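PDB 3ONK: epsin-3 from Saccharomyces cerevisiae, which helps recruit clathrin to the Golgi network and endosomes and binds membranes rich in phosphatidylinositol-3,5-bisphosphate, here seen as its ENTH domain. Local coordinates for residues Asn94-Leu99 / Lys121-Leu126; Arg54-Lys59 / Tyr68-Leu73; Tyr76-Gly81 / Glu125-Asp130; Glu46-Met51 / Glu83-Asp88; Arg17-Asn22 / Ser29-Gln34. One frame throughout, in Å; residues are numbered along the deposited sequence.

Contact 1 (Asn94-Leu99 / Lys121-Leu126); sequences NLIRIL and KALIEL
I96 and R97 of helix 93-97 take I124 of helix 113-127 between them, a helix-helix contact of the all-helical ENTH fold. The apolar part rests on two isoleucines that run antiparallel alongside one another: the branch methyl CG2 of I96 lies 3.9 Å from CG1 of I124, and I124 CD1 follows at 4.0 Å. L123 adds a looser touch on the same methyl, its CD2 being 4.5 Å from I96 CG2. The second kind of contact is aliphatic against a flat cation. The R97 chain, stretched from CG to NE, lies square across I124 and sets one face of its guanidinium over the I124 branch methyl CG2. That methyl stands anti to the backbone N of I124, and a chi1 of -72° places CG1 beside the N, turned to I96; CD1 at the end of that arm lies between I96 CG2 and the CA and CG of R97. An alanine in place of I124 would probably open a gap beside I96 and leave the R97 guanidinium freer to turn. R97 NH2 also makes a long, weak ion pair with E100, while its closest approach to I124 is NH2 to CG2 at 3.8 Å.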
# COMPACT_ATOMS: atom_id res chain seq x y z
N ASN A 94 8.11 -10.85 2.72
CA ASN A 94 9.11 -10.77 3.79
C ASN A 94 9.20 -9.38 4.43
O ASN A 94 9.09 -9.22 5.64
CB ASN A 94 10.48 -11.18 3.22
CG ASN A 94 10.58 -10.95 1.69
OD1 ASN A 94 10.18 -11.82 0.89
ND2 ASN A 94 11.08 -9.78 1.29
N LEU A 95 9.40 -8.39 3.57
CA LEU A 95 9.54 -7.00 3.97
C LEU A 95 8.23 -6.47 4.57
O LEU A 95 8.24 -5.70 5.52
CB LEU A 95 9.94 -6.17 2.75
CG LEU A 95 10.59 -4.78 2.83
CD1 LEU A 95 9.91 -3.84 1.85
CD2 LEU A 95 10.58 -4.18 4.24
N ILE A 96 7.11 -6.90 4.01
CA ILE A 96 5.81 -6.44 4.48
C ILE A 96 5.56 -6.96 5.89
O ILE A 96 5.04 -6.23 6.76
CB ILE A 96 4.69 -6.91 3.52
CG1 ILE A 96 4.95 -6.38 2.11
CG2 ILE A 96 3.32 -6.49 4.03
CD1 ILE A 96 3.95 -6.86 1.08
N ARG A 97 5.96 -8.22 6.11
CA ARG A 97 5.82 -8.90 7.40
C ARG A 97 6.45 -8.12 8.54
O ARG A 97 6.00 -8.21 9.68
CB ARG A 97 6.46 -10.31 7.33
CG ARG A 97 5.70 -11.30 6.46
CD ARG A 97 5.87 -12.76 6.95
NE ARG A 97 5.21 -13.70 6.04
CZ ARG A 97 3.97 -14.16 6.21
NH1 ARG A 97 3.46 -15.01 5.32
NH2 ARG A 97 3.25 -13.79 7.26
N ILE A 98 7.50 -7.37 8.24
CA ILE A 98 8.17 -6.59 9.27
C ILE A 98 7.16 -5.72 10.02
O ILE A 98 7.30 -5.51 11.22
CB ILE A 98 9.29 -5.68 8.67
CG1 ILE A 98 10.18 -5.11 9.77
CG2 ILE A 98 8.70 -4.53 7.86
CD1 ILE A 98 11.12 -4.01 9.27
N LEU A 99 6.13 -5.24 9.32
CA LEU A 99 5.17 -4.31 9.91
C LEU A 99 4.26 -4.96 10.92
O LEU A 99 3.54 -4.27 11.65
CB LEU A 99 4.33 -3.61 8.83
CG LEU A 99 5.13 -2.64 7.95
CD1 LEU A 99 4.23 -1.96 6.91
CD2 LEU A 99 5.85 -1.62 8.83
N LYS A 121 -1.77 -7.31 8.63
CA LYS A 121 -2.28 -8.68 8.74
C LYS A 121 -3.35 -8.98 7.68
O LYS A 121 -3.37 -10.07 7.09
CB LYS A 121 -2.82 -8.95 10.15
CG LYS A 121 -1.72 -9.00 11.22
CD LYS A 121 -2.30 -9.40 12.57
CE LYS A 121 -1.49 -8.82 13.73
NZ LYS A 121 -2.25 -7.73 14.45
N ALA A 122 -4.24 -8.03 7.43
CA ALA A 122 -5.29 -8.23 6.42
C ALA A 122 -4.69 -8.32 5.01
O ALA A 122 -5.05 -9.20 4.22
CB ALA A 122 -6.33 -7.11 6.49
N LEU A 123 -3.77 -7.41 4.70
CA LEU A 123 -3.12 -7.41 3.40
C LEU A 123 -2.37 -8.72 3.15
O LEU A 123 -2.37 -9.23 2.04
CB LEU A 123 -2.15 -6.24 3.28
CG LEU A 123 -1.73 -5.91 1.86
CD1 LEU A 123 -2.79 -5.03 1.22
CD2 LEU A 123 -0.40 -5.20 1.85
N ILE A 124 -1.70 -9.24 4.18
CA ILE A 124 -0.90 -10.45 3.98
C ILE A 124 -1.81 -11.65 3.78
O ILE A 124 -1.56 -12.52 2.95
CB ILE A 124 0.11 -10.68 5.12
CG1 ILE A 124 1.26 -9.65 5.04
CG2 ILE A 124 0.67 -12.10 5.07
CD1 ILE A 124 2.09 -9.54 6.31
N GLU A 125 -2.91 -11.67 4.53
CA GLU A 125 -3.91 -12.69 4.33
C GLU A 125 -4.41 -12.59 2.89
O GLU A 125 -4.49 -13.60 2.19
CB GLU A 125 -5.06 -12.51 5.31
CG GLU A 125 -5.98 -13.69 5.42
CD GLU A 125 -7.22 -13.36 6.22
OE1 GLU A 125 -7.65 -12.18 6.19
OE2 GLU A 125 -7.77 -14.27 6.86
N LEU A 126 -4.70 -11.37 2.43
CA LEU A 126 -5.16 -11.14 1.06
C LEU A 126 -4.14 -11.63 0.03
O LEU A 126 -4.45 -12.49 -0.80
CB LEU A 126 -5.49 -9.67 0.80
CG LEU A 126 -6.03 -9.31 -0.61
CD1 LEU A 126 -7.35 -10.04 -0.89
CD2 LEU A 126 -6.18 -7.80 -0.82

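Contact 2 (Arg54-Lys59 / Tyr68-Leu73); sequences RRFTEK and YKALQL
F56 points the CE1-CZ side of its ring at helix 64-80, where CE1 meets the methyl CB of A70 at 3.5 Å and CZ meets CD2 of L71 at 3.8 Å. Both methyls come to the ring obliquely, and the F56 and L71 side chains cross at a slant. The CA-CB bond of F56 does not aim at the other helix; with CG beside the backbone N (chi1 -58°), the ring nevertheless swings its far end across. A70 aims directly at its neighbour, and its small methyl lets the backbones approach to 7.0 Å between the CA atoms of R55 and A70. This is the loop end of a helical hairpin of the ENTH domain, formed by the antiparallel helices 42-57 and 64-80. F53 also meets the F56 ring, with the planes at about 65°. R55 contributes just its root, CB lying 4.1 Å from CB of A70; beyond it the chain bends at chi2 and chi3, and its NE makes a weak hydrogen bond to T20 OG1.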
# COMPACT_ATOMS: atom_id res chain seq x y z
N ARG A 54 9.71 1.75 0.03
CA ARG A 54 10.62 2.70 0.66
C ARG A 54 10.05 3.11 2.00
O ARG A 54 10.78 3.29 2.96
CB ARG A 54 10.82 3.94 -0.22
CG ARG A 54 11.62 3.64 -1.47
CD ARG A 54 12.01 4.89 -2.24
NE ARG A 54 12.76 4.53 -3.43
CZ ARG A 54 14.07 4.28 -3.45
NH1 ARG A 54 14.77 4.36 -2.32
NH2 ARG A 54 14.67 3.95 -4.59
N ARG A 55 8.74 3.24 2.04
CA ARG A 55 8.05 3.67 3.25
C ARG A 55 8.21 2.66 4.40
O ARG A 55 8.51 3.06 5.53
CB ARG A 55 6.57 3.94 2.93
CG ARG A 55 6.23 5.42 2.83
CD ARG A 55 7.12 6.15 1.81
NE ARG A 55 6.43 6.39 0.54
CZ ARG A 55 7.03 6.72 -0.60
NH1 ARG A 55 8.36 6.85 -0.65
NH2 ARG A 55 6.30 6.91 -1.70
N PHE A 56 8.04 1.38 4.10
CA PHE A 56 8.10 0.32 5.11
C PHE A 56 9.45 0.22 5.78
O PHE A 56 9.56 -0.25 6.91
CB PHE A 56 7.75 -1.04 4.50
CG PHE A 56 6.41 -1.08 3.86
CD1 PHE A 56 5.54 -0.01 3.97
CD2 PHE A 56 6.00 -2.19 3.15
CE1 PHE A 56 4.29 -0.04 3.39
CE2 PHE A 56 4.75 -2.22 2.55
CZ PHE A 56 3.90 -1.15 2.68
N THR A 57 10.48 0.64 5.07
CA THR A 57 11.84 0.36 5.51
C THR A 57 12.39 1.43 6.47
O THR A 57 13.40 1.20 7.14
CB THR A 57 12.76 0.12 4.30
OG1 THR A 57 12.94 1.35 3.58
CG2 THR A 57 12.14 -0.92 3.37
N GLU A 58 11.72 2.57 6.56
CA GLU A 58 12.05 3.57 7.56
C GLU A 58 11.27 3.29 8.85
O GLU A 58 10.16 3.80 9.02
CB GLU A 58 11.76 4.98 7.05
N LYS A 59 11.84 2.48 9.73
CA LYS A 59 11.27 2.20 11.05
C LYS A 59 11.05 3.53 11.75
O LYS A 59 11.98 4.32 11.90
CB LYS A 59 12.21 1.32 11.88
N TYR A 68 0.88 3.85 7.04
CA TYR A 68 -0.54 3.53 6.99
C TYR A 68 -1.11 3.81 5.59
O TYR A 68 -1.82 2.98 5.01
CB TYR A 68 -1.34 4.29 8.05
CG TYR A 68 -2.76 3.79 8.14
CD1 TYR A 68 -3.03 2.56 8.70
CD2 TYR A 68 -3.83 4.52 7.64
CE1 TYR A 68 -4.31 2.07 8.79
CE2 TYR A 68 -5.13 4.04 7.71
CZ TYR A 68 -5.35 2.80 8.30
OH TYR A 68 -6.62 2.28 8.41
N LYS A 69 -0.75 4.97 5.03
CA LYS A 69 -1.22 5.36 3.70
C LYS A 69 -0.64 4.48 2.57
O LYS A 69 -1.30 4.22 1.57
CB LYS A 69 -0.93 6.85 3.47
CG LYS A 69 -1.72 7.75 4.43
CD LYS A 69 -1.20 9.19 4.46
CE LYS A 69 -1.93 10.07 3.49
NZ LYS A 69 -1.47 11.47 3.56
N ALA A 70 0.60 4.02 2.75
CA ALA A 70 1.20 3.04 1.84
C ALA A 70 0.47 1.70 1.86
O ALA A 70 0.35 1.01 0.83
CB ALA A 70 2.66 2.85 2.16
N LEU A 71 -0.02 1.31 3.04
CA LEU A 71 -0.80 0.08 3.17
C LEU A 71 -2.14 0.19 2.45
O LEU A 71 -2.51 -0.69 1.68
CB LEU A 71 -1.04 -0.30 4.64
CG LEU A 71 0.19 -0.73 5.47
CD1 LEU A 71 -0.24 -1.00 6.91
CD2 LEU A 71 0.87 -1.96 4.87
N GLN A 72 -2.86 1.28 2.73
CA GLN A 72 -4.11 1.58 2.04
C GLN A 72 -3.95 1.53 0.53
O GLN A 72 -4.77 0.96 -0.16
CB GLN A 72 -4.64 2.96 2.43
CG GLN A 72 -5.21 3.07 3.82
CD GLN A 72 -5.67 4.48 4.14
OE1 GLN A 72 -4.86 5.41 4.20
NE2 GLN A 72 -6.98 4.64 4.34
N LEU A 73 -2.90 2.17 0.02
CA LEU A 73 -2.64 2.17 -1.43
C LEU A 73 -2.42 0.76 -1.96
O LEU A 73 -2.93 0.38 -3.01
CB LEU A 73 -1.41 3.02 -1.75
CG LEU A 73 -0.99 3.11 -3.22
CD1 LEU A 73 -2.15 3.53 -4.14
CD2 LEU A 73 0.18 4.08 -3.38

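Contact 3 (Tyr76-Gly81 / Glu125-Asp130); sequences YLIKHG and ELLSDD
Two long helices of the ENTH helical fold, 64-80 and 113-127, meet near their C-terminal ends, where I78 fits against the consecutive leucines L126 and L127. The two arms of the isoleucine go separate ways. Its branch methyl CG2, anti to the backbone N at a chi1 of -67°, sits 3.6 Å from CD2 of L126, the two side chains lying flank to flank and heading opposite ways. The longer arm is set crosswise to L127, and CD1 stands 3.7 Å from both CG and CD2 of that leucine. K79 lays its CE 4.2 Å from L126 CD2, while its NZ forms a salt bridge with D75. Helix 83-90 closes in through I86, which touches both I78 and L127. A serine in place of I78 would probably cost L126 and L127 their methyl partner on helix 64-80 and open a gap there. The contact is therefore held by dispersion and burial of methyl groups, with the lysine adding aliphatic carbon while its charge is met elsewhere.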
# COMPACT_ATOMS: atom_id res chain seq x y z
N TYR A 76 -5.55 -1.22 -2.25
CA TYR A 76 -6.31 -0.82 -3.42
C TYR A 76 -5.70 -1.43 -4.68
O TYR A 76 -6.43 -1.89 -5.56
CB TYR A 76 -6.34 0.71 -3.52
CG TYR A 76 -7.26 1.24 -4.60
CD1 TYR A 76 -8.60 1.55 -4.32
CD2 TYR A 76 -6.80 1.42 -5.90
CE1 TYR A 76 -9.43 2.05 -5.31
CE2 TYR A 76 -7.64 1.91 -6.90
CZ TYR A 76 -8.95 2.21 -6.60
OH TYR A 76 -9.77 2.69 -7.60
N LEU A 77 -4.37 -1.47 -4.75
CA LEU A 77 -3.69 -1.91 -5.96
C LEU A 77 -3.83 -3.40 -6.17
O LEU A 77 -3.92 -3.88 -7.29
CB LEU A 77 -2.21 -1.53 -5.93
CG LEU A 77 -1.89 -0.03 -6.01
CD1 LEU A 77 -0.38 0.18 -5.94
CD2 LEU A 77 -2.47 0.61 -7.27
N ILE A 78 -3.85 -4.13 -5.06
CA ILE A 78 -4.09 -5.55 -5.14
C ILE A 78 -5.50 -5.85 -5.66
O ILE A 78 -5.71 -6.82 -6.37
CB ILE A 78 -3.74 -6.23 -3.81
CG1 ILE A 78 -2.21 -6.12 -3.61
CG2 ILE A 78 -4.19 -7.68 -3.80
CD1 ILE A 78 -1.77 -6.26 -2.20
N LYS A 79 -6.44 -4.96 -5.36
CA LYS A 79 -7.82 -5.12 -5.82
C LYS A 79 -8.07 -4.54 -7.22
O LYS A 79 -8.97 -4.99 -7.93
CB LYS A 79 -8.79 -4.49 -4.83
CG LYS A 79 -8.87 -5.23 -3.50
CD LYS A 79 -9.53 -4.37 -2.42
CE LYS A 79 -9.37 -5.02 -1.05
NZ LYS A 79 -9.94 -4.16 0.04
N HIS A 80 -7.27 -3.56 -7.62
CA HIS A 80 -7.55 -2.85 -8.87
C HIS A 80 -6.44 -2.97 -9.92
O HIS A 80 -6.69 -2.81 -11.12
CB HIS A 80 -7.88 -1.37 -8.62
CG HIS A 80 -9.03 -1.16 -7.67
ND1 HIS A 80 -10.32 -0.96 -8.10
CD2 HIS A 80 -9.07 -1.11 -6.32
CE1 HIS A 80 -11.11 -0.82 -7.05
NE2 HIS A 80 -10.38 -0.90 -5.96
N GLY A 81 -5.22 -3.25 -9.45
CA GLY A 81 -4.03 -3.16 -10.27
C GLY A 81 -3.79 -4.40 -11.11
O GLY A 81 -4.55 -5.34 -11.05
N GLU A 125 -2.91 -11.67 4.53
CA GLU A 125 -3.91 -12.69 4.33
C GLU A 125 -4.41 -12.59 2.89
O GLU A 125 -4.49 -13.60 2.19
CB GLU A 125 -5.06 -12.51 5.31
CG GLU A 125 -5.98 -13.69 5.42
CD GLU A 125 -7.22 -13.36 6.22
OE1 GLU A 125 -7.65 -12.18 6.19
OE2 GLU A 125 -7.77 -14.27 6.86
N LEU A 126 -4.70 -11.37 2.43
CA LEU A 126 -5.16 -11.14 1.06
C LEU A 126 -4.14 -11.63 0.03
O LEU A 126 -4.45 -12.49 -0.80
CB LEU A 126 -5.49 -9.67 0.80
CG LEU A 126 -6.03 -9.31 -0.61
CD1 LEU A 126 -7.35 -10.04 -0.89
CD2 LEU A 126 -6.18 -7.80 -0.82
N LEU A 127 -2.93 -11.09 0.12
CA LEU A 127 -1.88 -11.37 -0.86
C LEU A 127 -1.61 -12.85 -1.07
O LEU A 127 -1.30 -13.26 -2.17
CB LEU A 127 -0.56 -10.72 -0.44
CG LEU A 127 -0.14 -9.40 -1.05
CD1 LEU A 127 1.14 -8.99 -0.38
CD2 LEU A 127 0.04 -9.46 -2.57
N SER A 128 -1.70 -13.63 0.01
CA SER A 128 -1.29 -15.03 -0.03
C SER A 128 -2.44 -16.00 -0.33
O SER A 128 -2.28 -17.20 -0.20
CB SER A 128 -0.59 -15.41 1.27
OG SER A 128 -1.53 -15.50 2.34
N ASP A 129 -3.58 -15.47 -0.75
CA ASP A 129 -4.75 -16.31 -0.99
C ASP A 129 -5.42 -16.01 -2.33
O ASP A 129 -6.14 -15.02 -2.47
CB ASP A 129 -5.76 -16.13 0.15
CG ASP A 129 -6.94 -17.06 0.02
OD1 ASP A 129 -6.98 -17.81 -0.98
OD2 ASP A 129 -7.81 -17.06 0.91
N ASP A 130 -5.17 -16.86 -3.33
CA ASP A 130 -5.76 -16.67 -4.65
C ASP A 130 -7.30 -16.56 -4.60
O ASP A 130 -7.90 -15.85 -5.39
CB ASP A 130 -5.34 -17.78 -5.62
CG ASP A 130 -3.91 -17.58 -6.19
OD1 ASP A 130 -3.26 -16.54 -5.94
OD2 ASP A 130 -3.44 -18.48 -6.90

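Contact 4 (Glu46-Met51 / Glu83-Asp88); sequences EEILSM and ERFIDD
The carbonyl O of E46 is gripped by two donors of S50, OG at 2.8 Å and the backbone N at 3.1 Å, which come from opposite faces of the carbonyl plane. The serine hydroxyl turns back onto the carbonyl one turn earlier, OG tilted 32° from its plane. Between S50 and E46, L49 reaches across to helix 83-90, which packs on helix 42-57 within the all-helical ENTH domain. Its CD1 is the joint of the contact, 3.8 Å from F85 CE2 and 3.8 Å from D88 CB. L49 and F85 overlap lengthwise from opposing sides; the two methyls that meet the ring, CD1 of L49 and CG2 of I48, come at a slant, I48 more loosely at 4.2 Å from CE2. The phenyl gets there because CG stands anti to the backbone N (chi1 177°), which carries its end toward helix 42-57. The two short helix segments run 38° apart, with axes 11.1 Å from each other at closest, and L74 and L77 of helix 64-80 join at F85. D88 offers its CB to the leucine. Cohesion is thus apolar; the carboxylates of E46 and D88, OE2 to OD2 6.5 Å, do not touch, and nearby R45 would probably offset their like charge.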
# COMPACT_ATOMS: atom_id res chain seq x y z
N GLU A 46 7.36 -0.91 -11.71
CA GLU A 46 8.56 -0.91 -10.87
C GLU A 46 8.74 0.41 -10.12
O GLU A 46 9.16 0.41 -8.96
CB GLU A 46 9.81 -1.22 -11.71
CG GLU A 46 10.56 -2.48 -11.26
CD GLU A 46 11.34 -3.16 -12.38
OE1 GLU A 46 11.27 -2.67 -13.53
OE2 GLU A 46 12.02 -4.18 -12.11
N GLU A 47 8.41 1.53 -10.76
CA GLU A 47 8.48 2.83 -10.07
C GLU A 47 7.59 2.86 -8.84
O GLU A 47 8.00 3.32 -7.77
CB GLU A 47 8.06 3.97 -11.00
CG GLU A 47 9.03 4.23 -12.11
CD GLU A 47 8.59 5.33 -13.04
OE1 GLU A 47 9.22 5.46 -14.10
OE2 GLU A 47 7.62 6.06 -12.73
N ILE A 48 6.38 2.34 -9.00
CA ILE A 48 5.38 2.32 -7.93
C ILE A 48 5.85 1.44 -6.80
O ILE A 48 5.74 1.79 -5.63
CB ILE A 48 4.02 1.77 -8.46
CG1 ILE A 48 3.44 2.69 -9.55
CG2 ILE A 48 3.03 1.61 -7.34
CD1 ILE A 48 2.32 2.04 -10.32
N LEU A 49 6.38 0.28 -7.17
CA LEU A 49 6.91 -0.70 -6.23
C LEU A 49 7.99 -0.11 -5.31
O LEU A 49 7.86 -0.14 -4.08
CB LEU A 49 7.49 -1.87 -7.03
CG LEU A 49 7.46 -3.27 -6.41
CD1 LEU A 49 6.03 -3.83 -6.46
CD2 LEU A 49 8.47 -4.20 -7.13
N SER A 50 9.06 0.39 -5.91
CA SER A 50 10.12 1.06 -5.17
C SER A 50 9.55 2.03 -4.15
O SER A 50 9.81 1.93 -2.95
CB SER A 50 11.00 1.85 -6.12
OG SER A 50 11.32 1.06 -7.26
N MET A 51 8.75 2.96 -4.66
CA MET A 51 8.21 4.04 -3.86
C MET A 51 7.38 3.55 -2.67
O MET A 51 7.50 4.08 -1.56
CB MET A 51 7.36 4.96 -4.74
CG MET A 51 8.13 5.70 -5.83
SD MET A 51 9.35 6.86 -5.20
CE MET A 51 8.47 7.59 -3.84
N GLU A 83 -2.37 -7.89 -12.57
CA GLU A 83 -2.05 -9.18 -11.98
C GLU A 83 -0.54 -9.31 -11.75
O GLU A 83 -0.09 -9.93 -10.77
CB GLU A 83 -2.51 -10.29 -12.92
CG GLU A 83 -2.69 -11.62 -12.26
CD GLU A 83 -3.95 -11.66 -11.44
OE1 GLU A 83 -5.04 -11.45 -12.03
OE2 GLU A 83 -3.83 -11.90 -10.21
N ARG A 84 0.24 -8.74 -12.66
CA ARG A 84 1.70 -8.78 -12.57
C ARG A 84 2.20 -8.02 -11.34
O ARG A 84 3.26 -8.34 -10.80
CB ARG A 84 2.32 -8.22 -13.85
CG ARG A 84 2.27 -9.20 -15.05
CD ARG A 84 2.40 -8.49 -16.41
NE ARG A 84 2.92 -9.36 -17.48
CZ ARG A 84 2.29 -10.43 -17.99
NH1 ARG A 84 1.10 -10.80 -17.53
NH2 ARG A 84 2.86 -11.14 -18.96
N PHE A 85 1.43 -7.03 -10.91
CA PHE A 85 1.80 -6.24 -9.73
C PHE A 85 1.66 -7.05 -8.43
O PHE A 85 2.43 -6.84 -7.48
CB PHE A 85 0.95 -4.97 -9.65
CG PHE A 85 1.20 -4.15 -8.42
CD1 PHE A 85 0.39 -4.28 -7.31
CD2 PHE A 85 2.29 -3.29 -8.36
CE1 PHE A 85 0.63 -3.52 -6.17
CE2 PHE A 85 2.54 -2.55 -7.23
CZ PHE A 85 1.70 -2.65 -6.14
N ILE A 86 0.66 -7.93 -8.38
CA ILE A 86 0.49 -8.86 -7.26
C ILE A 86 1.66 -9.85 -7.25
O ILE A 86 2.21 -10.16 -6.19
CB ILE A 86 -0.82 -9.72 -7.39
CG1 ILE A 86 -2.04 -8.85 -7.70
CG2 ILE A 86 -1.03 -10.60 -6.16
CD1 ILE A 86 -2.23 -7.70 -6.75
N ASP A 87 2.01 -10.36 -8.43
CA ASP A 87 3.18 -11.21 -8.57
C ASP A 87 4.40 -10.49 -7.99
O ASP A 87 5.10 -11.03 -7.13
CB ASP A 87 3.43 -11.58 -10.05
CG ASP A 87 2.39 -12.55 -10.60
OD1 ASP A 87 2.37 -12.77 -11.83
OD2 ASP A 87 1.60 -13.11 -9.82
N ASP A 88 4.64 -9.26 -8.45
CA ASP A 88 5.75 -8.45 -7.93
C ASP A 88 5.71 -8.31 -6.41
O ASP A 88 6.69 -8.59 -5.73
CB ASP A 88 5.72 -7.05 -8.53
CG ASP A 88 6.06 -7.04 -10.01
OD1 ASP A 88 6.40 -8.10 -10.57
OD2 ASP A 88 5.99 -5.95 -10.60

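Contact 5 (Arg17-Asn22 / Ser29-Gln34); sequences REATNN and STLMDQ
A19, late in helix 11-19, has its CA 7.0 Å from L31 CA near the start of helix 29-38, the nearest CA pair of the two segments. L31 makes the whole contact from its side, and mostly with one methyl. Its CG stands anti to the backbone N (chi1 177°), and CD2 is thereby carried forward to A19, where it lies 3.7 Å from CB and 3.8 Å from CA. The same methyl meets E18, which crosses L31 obliquely: the glutamate chain, extended beyond CG, passes its aliphatic stem and carboxyl carbon by the leucine, with CG and CD each 3.8 Å from L31 CD2. The carboxylate oxygens stay farther off, OE1 being 4.2 Å from L31 CD1, and E18 itself is exposed at the edge. Thus the leucine is sheltered by the alanine on the inner side and by carbon of a charged residue on the outer one. After A19 the chain turns off: T20 N and N21 N bond back to the carbonyls of R17 and E18. The side chain of T20 holds the carbonyl of V16, while N21 OD1 accepts from K69 on helix 64-80. Helices 11-19 and 29-38, successive in the chain and joined by a loop, form the N-terminal helix pair of the all-helical ENTH domain.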
# COMPACT_ATOMS: atom_id res chain seq x y z
N ARG A 17 4.17 9.29 -4.20
CA ARG A 17 4.64 10.14 -3.11
C ARG A 17 3.49 10.91 -2.47
O ARG A 17 3.35 10.92 -1.24
CB ARG A 17 5.74 11.10 -3.57
CG ARG A 17 7.11 10.46 -3.69
CD ARG A 17 8.22 11.49 -3.85
NE ARG A 17 8.94 11.74 -2.60
CZ ARG A 17 8.83 12.86 -1.88
NH1 ARG A 17 9.53 13.00 -0.75
NH2 ARG A 17 8.03 13.84 -2.29
N GLU A 18 2.67 11.55 -3.31
CA GLU A 18 1.50 12.30 -2.85
C GLU A 18 0.49 11.42 -2.12
O GLU A 18 -0.03 11.79 -1.07
CB GLU A 18 0.79 13.01 -4.01
CG GLU A 18 -0.60 13.55 -3.61
CD GLU A 18 -1.38 14.24 -4.73
OE1 GLU A 18 -0.91 14.27 -5.89
OE2 GLU A 18 -2.49 14.75 -4.44
N ALA A 19 0.21 10.25 -2.68
CA ALA A 19 -0.73 9.32 -2.06
C ALA A 19 -0.27 8.82 -0.69
O ALA A 19 -1.06 8.29 0.09
CB ALA A 19 -0.97 8.14 -2.97
N THR A 20 1.02 8.99 -0.39
CA THR A 20 1.58 8.51 0.87
C THR A 20 2.29 9.61 1.67
O THR A 20 3.08 9.31 2.57
CB THR A 20 2.54 7.31 0.66
OG1 THR A 20 3.63 7.70 -0.18
CG2 THR A 20 1.81 6.16 -0.01
N ASN A 21 1.97 10.87 1.35
CA ASN A 21 2.55 12.03 2.03
C ASN A 21 2.13 12.14 3.50
O ASN A 21 1.39 11.28 4.01
CB ASN A 21 2.22 13.33 1.29
CG ASN A 21 0.76 13.71 1.38
OD1 ASN A 21 0.05 13.32 2.30
ND2 ASN A 21 0.30 14.49 0.41
N ASN A 22 2.59 13.20 4.16
CA ASN A 22 2.36 13.38 5.59
C ASN A 22 1.11 14.17 6.00
O ASN A 22 0.91 14.45 7.18
CB ASN A 22 3.59 14.01 6.25
CG ASN A 22 4.26 13.07 7.23
OD1 ASN A 22 5.46 12.78 7.10
ND2 ASN A 22 3.50 12.57 8.20
N SER A 29 -9.51 8.31 -3.86
CA SER A 29 -9.66 7.08 -4.64
C SER A 29 -9.25 7.26 -6.10
O SER A 29 -8.72 6.33 -6.70
CB SER A 29 -11.09 6.53 -4.54
OG SER A 29 -11.98 7.37 -5.25
N THR A 30 -9.51 8.44 -6.67
CA THR A 30 -9.13 8.72 -8.06
C THR A 30 -7.59 8.71 -8.27
O THR A 30 -7.09 8.21 -9.28
CB THR A 30 -9.74 10.06 -8.60
OG1 THR A 30 -11.15 9.91 -8.76
CG2 THR A 30 -9.16 10.41 -9.97
N LEU A 31 -6.85 9.25 -7.30
CA LEU A 31 -5.40 9.24 -7.34
C LEU A 31 -4.89 7.81 -7.26
O LEU A 31 -3.92 7.43 -7.94
CB LEU A 31 -4.82 10.06 -6.19
CG LEU A 31 -3.29 10.08 -6.07
CD1 LEU A 31 -2.66 10.74 -7.28
CD2 LEU A 31 -2.89 10.78 -4.79
N MET A 32 -5.54 7.01 -6.42
CA MET A 32 -5.20 5.60 -6.30
C MET A 32 -5.45 4.87 -7.64
O MET A 32 -4.61 4.09 -8.11
CB MET A 32 -5.99 4.95 -5.16
CG MET A 32 -5.56 5.38 -3.77
SD MET A 32 -6.20 4.27 -2.52
CE MET A 32 -7.97 4.56 -2.67
N ASP A 33 -6.60 5.13 -8.26
CA ASP A 33 -6.89 4.56 -9.58
C ASP A 33 -5.84 4.96 -10.63
O ASP A 33 -5.41 4.13 -11.43
CB ASP A 33 -8.29 4.97 -10.05
CG ASP A 33 -8.97 3.88 -10.89
OD1 ASP A 33 -8.53 2.72 -10.84
OD2 ASP A 33 -9.95 4.19 -11.59
N GLN A 34 -5.42 6.22 -10.61
CA GLN A 34 -4.38 6.68 -11.54
C GLN A 34 -3.12 5.83 -11.36
O GLN A 34 -2.49 5.42 -12.33
CB GLN A 34 -4.06 8.17 -11.34
CG GLN A 34 -5.13 9.11 -11.93
CD GLN A 34 -4.90 10.58 -11.56
OE1 GLN A 34 -4.48 10.89 -10.45
NE2 GLN A 34 -5.19 11.49 -12.49

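Overall arrangement
Contacts 1, 2 and 3 are buried, whereas contacts 4 and 5 are only partly so; contact 5 lies across the chain's centre from contact 1, about 20 Å away between centres. Helix 64-80 serves contacts 2 and 3, helix 42-57 contacts 2 and 4, and helix 113-127 contacts 1 and 3. Neighbouring contacts touch: L99 CD1 reaches F56 CD1 at 3.8 Å between contacts 1 and 2, and L77 CB meets F85 CE1 at 3.5 Å between contacts 3 and 4. Branched aliphatic chains dominate contacts 1 and 3, aromatic rings contacts 2 and 4. The charged residues of contacts 3, 4 and 5 lend carbon, whereas in contact 1 the arginine uses a guanidinium face.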